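PDB 7AKC: phenolpthiocerol synthesis type-I polyketide synthase ppsA from Mycobacterium bovis, which probably builds the lipid core of phthiocerols and phenolphthiocerols by adding extender units to long-chain acyl starters, this chain being its acyltransferase domain. Local coordinates for residues Q169-I174 with N263-V268; G110-E115 with A212-A217; T245-H250 with P267-Q272. One frame throughout, in Å; residues are numbered along the deposited sequence.

Contacts 1 and 2 meet at the probable active site, and contact 3 backs them from one side. Contact 2 pairs Ser112 with His214, and contact 1 holds that histidine from behind: Asn266 O is 2.8 Å from His214 ND1, and Met264 O 2.8 Å from His214 N. Their centres lie about 7 Å apart. Contacts 1 and 3 share Pro267 and Val268, and Asn263 ND2 reaches Thr245 OG1 at 2.8 Å. Thr245 OG1 is also 2.8 Å from Glu115 OE1, tying contact 3 to contact 2, although their centres are about 12 Å apart. Val268 CG2 packs 3.4 Å from His214 NE2. The sodium at Val170 lies about 12 Å from the nearest His214 side-chain atom.

Contact 1 (Q169-I174 with N263-V268); sequences QVTLGI and NMRNPV. With NA (sodium ion), chain B.
Gly173 O is met by both Val268 N and Pro267 CA, where the outer strand 171-177 of the antiparallel sheet takes on a second partner, the loop after helix 257-265. Gly173 and Ile174 together form a classic beta bulge opposite Val182. Val268 N donates to Gly173 O at 2.8 Å, with an N-H...O angle of 156°. The lesser contact to that oxygen is a CA-H...O approach, Pro267 CA to Gly173 O at 3.3 Å. Beside their single bridge Ile174 and Val268 point the same way, Ile174 CG1 lying 3.8 Å from Val268 CG2. Val268 CG1, anti to the backbone N (chi1 176°), leaves CG2 close to the isoleucine. Pro267 CB rests 3.6 Å from Leu172 O.

Further back, a water joins the segments. It accepts from Thr171 OG1 at 2.9 Å, donates to Leu172 O at 2.7 Å and takes a weak bond from Arg265 NH1, lying in the guanidinium plane at its edge. Arg265 crosses Thr171 at about a right angle, and its NE makes a salt bridge with Asp219. At the strand's start Val170 O binds sodium at 2.2 Å, with three waters and the carbonyls of Ile164 and Phe167. The chemistry implies a join resting on one direct backbone bond, one bridging water and a small apolar patch, with the arginine's charge probably answered mainly by Asp219, since its bond to the water is weak.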
# COMPACT_ATOMS: atom_id res chain seq x y z
N GLN A 169 -14.17 -9.21 12.99
CA GLN A 169 -14.05 -9.00 11.54
C GLN A 169 -13.35 -7.71 11.13
O GLN A 169 -13.16 -7.48 9.93
CB GLN A 169 -15.41 -9.08 10.87
CG GLN A 169 -16.03 -10.45 10.83
CD GLN A 169 -17.37 -10.33 10.12
OE1 GLN A 169 -18.39 -9.96 10.75
NE2 GLN A 169 -17.39 -10.63 8.81
N VAL A 170 -12.94 -6.87 12.10
CA VAL A 170 -12.24 -5.63 11.80
C VAL A 170 -10.80 -5.76 12.26
O VAL A 170 -10.57 -6.07 13.42
CB VAL A 170 -12.88 -4.39 12.46
CG1 VAL A 170 -12.04 -3.15 12.13
CG2 VAL A 170 -14.33 -4.21 11.94
N THR A 171 -9.85 -5.45 11.37
CA THR A 171 -8.45 -5.51 11.74
C THR A 171 -7.73 -4.23 11.38
O THR A 171 -8.24 -3.40 10.59
CB THR A 171 -7.80 -6.78 11.10
OG1 THR A 171 -8.01 -6.75 9.69
CG2 THR A 171 -8.37 -8.07 11.71
N LEU A 172 -6.53 -4.05 11.92
CA LEU A 172 -5.68 -2.93 11.60
C LEU A 172 -5.20 -3.24 10.17
O LEU A 172 -4.64 -4.32 9.92
CB LEU A 172 -4.52 -2.89 12.59
CG LEU A 172 -3.66 -1.65 12.52
CD1 LEU A 172 -2.92 -1.38 13.87
CD2 LEU A 172 -2.62 -1.76 11.43
N GLY A 173 -5.55 -2.37 9.25
CA GLY A 173 -5.25 -2.55 7.84
C GLY A 173 -3.95 -1.88 7.39
O GLY A 173 -3.24 -2.45 6.56
N ILE A 174 -3.71 -0.63 7.82
CA ILE A 174 -2.49 0.09 7.37
C ILE A 174 -1.89 0.91 8.48
O ILE A 174 -2.60 1.62 9.20
CB ILE A 174 -2.78 1.04 6.16
CG1 ILE A 174 -3.55 0.34 5.03
CG2 ILE A 174 -1.48 1.75 5.61
CD1 ILE A 174 -3.97 1.34 3.84
N ASN A 263 0.23 -10.72 1.02
CA ASN A 263 0.20 -9.26 0.92
C ASN A 263 -1.22 -8.68 0.96
O ASN A 263 -1.47 -7.65 1.60
CB ASN A 263 0.97 -8.79 -0.33
CG ASN A 263 0.69 -7.37 -0.72
OD1 ASN A 263 -0.24 -7.11 -1.50
ND2 ASN A 263 1.41 -6.44 -0.10
N MET A 264 -2.15 -9.37 0.29
CA MET A 264 -3.55 -8.88 0.23
C MET A 264 -4.26 -9.01 1.59
O MET A 264 -5.20 -8.26 1.80
CB MET A 264 -4.33 -9.65 -0.85
CG MET A 264 -4.73 -11.04 -0.46
SD MET A 264 -5.42 -11.95 -1.85
CE MET A 264 -6.59 -10.75 -2.48
N ARG A 265 -3.81 -9.90 2.47
CA ARG A 265 -4.47 -10.12 3.79
C ARG A 265 -3.74 -9.36 4.90
O ARG A 265 -4.41 -8.76 5.74
CB ARG A 265 -4.48 -11.61 4.12
CG ARG A 265 -4.88 -11.96 5.55
CD ARG A 265 -6.26 -11.45 5.89
NE ARG A 265 -6.60 -11.73 7.27
CZ ARG A 265 -6.37 -10.91 8.28
NH1 ARG A 265 -5.81 -9.73 8.08
NH2 ARG A 265 -6.72 -11.28 9.50
N ASN A 266 -2.40 -9.41 4.90
CA ASN A 266 -1.66 -8.81 5.99
C ASN A 266 -1.88 -7.31 6.09
O ASN A 266 -2.13 -6.66 5.07
CB ASN A 266 -0.16 -9.04 5.78
CG ASN A 266 0.35 -10.36 6.27
OD1 ASN A 266 -0.42 -11.27 6.62
ND2 ASN A 266 1.66 -10.53 6.25
N PRO A 267 -1.69 -6.73 7.28
CA PRO A 267 -1.64 -5.27 7.36
C PRO A 267 -0.52 -4.71 6.45
O PRO A 267 0.42 -5.43 6.04
CB PRO A 267 -1.25 -4.98 8.83
CG PRO A 267 -1.27 -6.23 9.52
CD PRO A 267 -1.36 -7.38 8.55
N VAL A 268 -0.64 -3.45 6.11
CA VAL A 268 0.35 -2.76 5.24
C VAL A 268 1.32 -2.02 6.17
O VAL A 268 0.90 -1.06 6.86
CB VAL A 268 -0.36 -1.74 4.34
CG1 VAL A 268 0.67 -0.96 3.52
CG2 VAL A 268 -1.41 -2.42 3.45
NA NA B . -10.55 -6.99 15.47
O HOH W 1 -5.21 -6.71 8.83
O HOH W 2 -8.23 -6.93 15.76
O HOH W 3 -10.46 -8.73 17.07
O HOH W 4 -9.87 -9.22 14.67

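Contact 2 (G110-E115 with A212-A217); sequences GHSMGE and APHNPA
This is a buried polar contact between two loops, Ser112 meeting His214 where the turn after strand 107-110 of the parallel sheet faces the loop that follows strand 204-207 of the antiparallel sheet. Ser112 OG and His214 NE2 are 2.7 Å apart and hydrogen-bonded, either being able to donate. The hydroxyl comes to the ring at its edge, in plane. It is carried there with OG anti to the backbone N (chi1 178°), on a residue with a positive phi of 53°, the strained conformation expected at a nucleophile elbow.

Behind the serine the turn is tightened by Gly114 N to His111 O at 2.8 Å and by Glu115 N to Ser112 O. Met113, bent at chi2 and chi3, slides past the histidine in the opposite direction; its CE ends 3.8 Å from His214 CE1, approaching the ring obliquely, and 4.0 Å from Pro213 CB. Pro213 CB in turn sits over one face of the imidazole, offset toward the rim, while Asn266 O takes the ND1 hydrogen; with Ser112 OG at NE2, this holds the ring's rotation.

The histidine loop is braced from within by Asn215: its ND2 donates to Ala212 O at 2.8 Å and to Pro213 O at 2.9 Å, and its OD1 takes the N-H of Ala217 in an Asx turn. Together the Gly110-Ser112-Gly114 pattern of a nucleophile elbow and the paired histidine are consistent with the serine-histidine catalytic dyad of polyketide synthase acyltransferase domains.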
# COMPACT_ATOMS: atom_id res chain seq x y z
N GLY A 110 6.15 -0.10 -2.11
CA GLY A 110 4.77 -0.23 -2.58
C GLY A 110 3.87 -0.34 -1.36
O GLY A 110 4.12 -1.15 -0.47
N HIS A 111 2.79 0.44 -1.35
CA HIS A 111 1.78 0.52 -0.31
C HIS A 111 0.56 -0.29 -0.77
O HIS A 111 0.03 -0.04 -1.86
CB HIS A 111 1.42 2.00 -0.13
CG HIS A 111 0.23 2.31 0.71
ND1 HIS A 111 -1.07 2.24 0.18
CD2 HIS A 111 0.17 2.83 1.96
CE1 HIS A 111 -1.87 2.66 1.15
NE2 HIS A 111 -1.17 3.01 2.24
N SER A 112 0.13 -1.27 0.04
CA SER A 112 -1.03 -2.09 -0.25
C SER A 112 -0.93 -2.73 -1.68
O SER A 112 0.11 -3.26 -2.04
CB SER A 112 -2.31 -1.27 -0.00
OG SER A 112 -3.50 -2.00 -0.31
N MET A 113 -1.96 -2.60 -2.50
CA MET A 113 -1.97 -3.12 -3.87
C MET A 113 -0.84 -2.54 -4.75
O MET A 113 -0.48 -3.13 -5.76
CB MET A 113 -3.35 -2.92 -4.50
CG MET A 113 -4.51 -3.36 -3.61
SD MET A 113 -4.69 -5.16 -3.52
CE MET A 113 -3.82 -5.52 -1.91
N GLY A 114 -0.22 -1.44 -4.31
CA GLY A 114 0.89 -0.79 -4.99
C GLY A 114 2.19 -1.57 -4.99
O GLY A 114 3.11 -1.24 -5.74
N GLU A 115 2.31 -2.59 -4.11
CA GLU A 115 3.52 -3.41 -4.03
C GLU A 115 3.73 -4.21 -5.33
O GLU A 115 4.86 -4.52 -5.68
CB GLU A 115 3.51 -4.32 -2.79
CG GLU A 115 4.79 -5.13 -2.64
CD GLU A 115 5.10 -5.42 -1.19
OE1 GLU A 115 5.18 -6.61 -0.85
OE2 GLU A 115 5.28 -4.46 -0.41
N ALA A 212 -12.23 -3.78 0.11
CA ALA A 212 -11.28 -3.54 1.22
C ALA A 212 -10.38 -4.75 1.41
O ALA A 212 -10.86 -5.81 1.75
CB ALA A 212 -12.02 -3.19 2.47
N PRO A 213 -9.06 -4.60 1.21
CA PRO A 213 -8.16 -5.67 1.49
C PRO A 213 -7.65 -5.54 2.94
O PRO A 213 -8.21 -4.79 3.68
CB PRO A 213 -7.08 -5.44 0.43
CG PRO A 213 -7.24 -4.02 -0.08
CD PRO A 213 -8.38 -3.41 0.70
N HIS A 214 -6.65 -6.33 3.31
CA HIS A 214 -5.99 -6.20 4.64
C HIS A 214 -6.97 -6.47 5.79
O HIS A 214 -6.87 -5.78 6.81
CB HIS A 214 -5.19 -4.91 4.73
CG HIS A 214 -4.49 -4.62 3.46
ND1 HIS A 214 -3.56 -5.49 2.94
CD2 HIS A 214 -4.63 -3.63 2.57
CE1 HIS A 214 -3.13 -5.02 1.79
NE2 HIS A 214 -3.78 -3.90 1.55
N ASN A 215 -7.82 -7.47 5.62
CA ASN A 215 -8.80 -7.84 6.66
C ASN A 215 -9.22 -9.30 6.44
O ASN A 215 -8.94 -9.81 5.36
CB ASN A 215 -9.93 -6.81 6.74
CG ASN A 215 -10.88 -6.89 5.56
OD1 ASN A 215 -11.84 -7.64 5.59
ND2 ASN A 215 -10.62 -6.11 4.53
N PRO A 216 -9.86 -9.97 7.41
CA PRO A 216 -10.21 -11.39 7.29
C PRO A 216 -11.05 -11.81 6.08
O PRO A 216 -11.08 -12.96 5.78
CB PRO A 216 -10.98 -11.67 8.58
CG PRO A 216 -10.38 -10.72 9.57
CD PRO A 216 -10.19 -9.47 8.75
N ALA A 217 -11.70 -10.87 5.41
CA ALA A 217 -12.49 -11.19 4.21
C ALA A 217 -11.57 -11.68 3.09
O ALA A 217 -12.05 -12.34 2.17
CB ALA A 217 -13.27 -9.99 3.78

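Contact 3 (T245-H250 with P267-Q272); sequences TYADLH and PVHFQQ
Thr245 O is approached by two nitrogens, accepting a hydrogen bond from Asn266 ND2 and lying 3.4 Å from His269 ND1, at the edge of the imidazole and near its plane. The firm partner of that ND1 is Thr244 O, one residue earlier. The ring then slides under the backbone that follows: Ala247 N stands 3.6 Å above its plane, over the centre, and Tyr246 C lies over the same face, offset toward the rim. A chi1 of -59° swings the His269 ring beside its own backbone N and so beneath the 245-247 backbone. Ala247 CB adds a contact to His269 NE2 at 3.8 Å, and the ring of Tyr175 also meets the imidazole.

Farther along, Leu249 CD1 comes down on the first turn of helix 270-278, 3.4 Å from Gln272 O and 4.2 Å from Gln272 CB. The loop holds its own shape as well, Thr245 CG2 packing over the centre of the Tyr246 ring. On the helix side, His269 occupies the N-cap position and is the centre of an inverse gamma turn closed by a weak Phe270 N to Val268 O bond, just before helix 270-278.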
# COMPACT_ATOMS: atom_id res chain seq x y z
N THR A 245 4.62 -5.86 3.28
CA THR A 245 3.85 -7.04 3.59
C THR A 245 4.08 -7.63 4.98
O THR A 245 3.10 -8.09 5.63
CB THR A 245 4.08 -8.10 2.51
OG1 THR A 245 3.56 -7.58 1.27
CG2 THR A 245 3.41 -9.44 2.84
N TYR A 246 5.34 -7.64 5.41
CA TYR A 246 5.71 -8.32 6.67
C TYR A 246 6.15 -7.35 7.77
O TYR A 246 6.76 -6.33 7.49
CB TYR A 246 6.85 -9.30 6.39
CG TYR A 246 6.61 -10.22 5.22
CD1 TYR A 246 5.88 -11.38 5.37
CD2 TYR A 246 7.12 -9.92 3.97
CE1 TYR A 246 5.66 -12.23 4.30
CE2 TYR A 246 6.90 -10.76 2.89
CZ TYR A 246 6.16 -11.92 3.06
OH TYR A 246 5.94 -12.75 2.01
N ALA A 247 5.83 -7.72 9.01
CA ALA A 247 6.27 -6.91 10.15
C ALA A 247 7.80 -6.95 10.25
O ALA A 247 8.39 -5.98 10.72
CB ALA A 247 5.66 -7.45 11.46
N ASP A 248 8.40 -8.07 9.87
CA ASP A 248 9.88 -8.20 9.89
C ASP A 248 10.39 -7.75 8.53
O ASP A 248 10.14 -8.45 7.56
CB ASP A 248 10.32 -9.62 10.26
CG ASP A 248 11.83 -9.84 10.30
OD1 ASP A 248 12.58 -8.85 10.23
OD2 ASP A 248 12.23 -11.00 10.41
N LEU A 249 11.05 -6.60 8.48
CA LEU A 249 11.48 -6.05 7.17
C LEU A 249 12.69 -6.81 6.64
O LEU A 249 13.02 -6.63 5.48
CB LEU A 249 11.74 -4.55 7.28
CG LEU A 249 10.59 -3.70 7.81
CD1 LEU A 249 11.09 -2.33 8.19
CD2 LEU A 249 9.49 -3.57 6.77
N HIS A 250 13.27 -7.69 7.44
CA HIS A 250 14.41 -8.51 6.97
C HIS A 250 13.92 -9.88 6.51
O HIS A 250 14.75 -10.77 6.32
CB HIS A 250 15.56 -8.39 7.98
CG HIS A 250 15.91 -6.95 8.07
ND1 HIS A 250 15.43 -6.14 9.07
CD2 HIS A 250 16.57 -6.15 7.20
CE1 HIS A 250 15.84 -4.90 8.85
NE2 HIS A 250 16.54 -4.88 7.71
N PRO A 267 -1.69 -6.73 7.28
CA PRO A 267 -1.64 -5.27 7.36
C PRO A 267 -0.52 -4.71 6.45
O PRO A 267 0.42 -5.43 6.04
CB PRO A 267 -1.25 -4.98 8.83
CG PRO A 267 -1.27 -6.23 9.52
CD PRO A 267 -1.36 -7.38 8.55
N VAL A 268 -0.64 -3.45 6.11
CA VAL A 268 0.35 -2.76 5.24
C VAL A 268 1.32 -2.02 6.17
O VAL A 268 0.90 -1.06 6.86
CB VAL A 268 -0.36 -1.74 4.34
CG1 VAL A 268 0.67 -0.96 3.52
CG2 VAL A 268 -1.41 -2.42 3.45
N HIS A 269 2.57 -2.48 6.24
CA HIS A 269 3.58 -1.94 7.16
C HIS A 269 4.27 -0.73 6.54
O HIS A 269 5.47 -0.74 6.28
CB HIS A 269 4.58 -3.08 7.58
CG HIS A 269 3.89 -4.23 8.25
ND1 HIS A 269 3.29 -5.26 7.54
CD2 HIS A 269 3.61 -4.40 9.58
CE1 HIS A 269 2.72 -6.05 8.44
NE2 HIS A 269 2.91 -5.59 9.68
N PHE A 270 3.47 0.29 6.19
CA PHE A 270 3.96 1.45 5.45
C PHE A 270 4.86 2.31 6.28
O PHE A 270 6.00 2.61 5.87
CB PHE A 270 2.76 2.26 4.92
CG PHE A 270 3.18 3.40 4.03
CD1 PHE A 270 3.79 3.16 2.81
CD2 PHE A 270 2.96 4.71 4.42
CE1 PHE A 270 4.18 4.21 1.99
CE2 PHE A 270 3.41 5.77 3.63
CZ PHE A 270 4.01 5.52 2.40
N GLN A 271 4.40 2.72 7.50
CA GLN A 271 5.27 3.51 8.38
C GLN A 271 6.67 2.82 8.60
O GLN A 271 7.71 3.46 8.53
CB GLN A 271 4.56 3.66 9.71
CG GLN A 271 5.46 4.31 10.77
CD GLN A 271 4.81 4.32 12.12
OE1 GLN A 271 3.59 4.37 12.25
NE2 GLN A 271 5.64 4.25 13.15
N GLN A 272 6.64 1.52 8.84
CA GLN A 272 7.86 0.76 9.12
C GLN A 272 8.78 0.75 7.92
O GLN A 272 9.98 0.89 8.10
CB GLN A 272 7.51 -0.69 9.53
CG GLN A 272 6.66 -0.83 10.83
CD GLN A 272 5.16 -0.73 10.60
OE1 GLN A 272 4.66 -0.33 9.55
NE2 GLN A 272 4.40 -1.15 11.60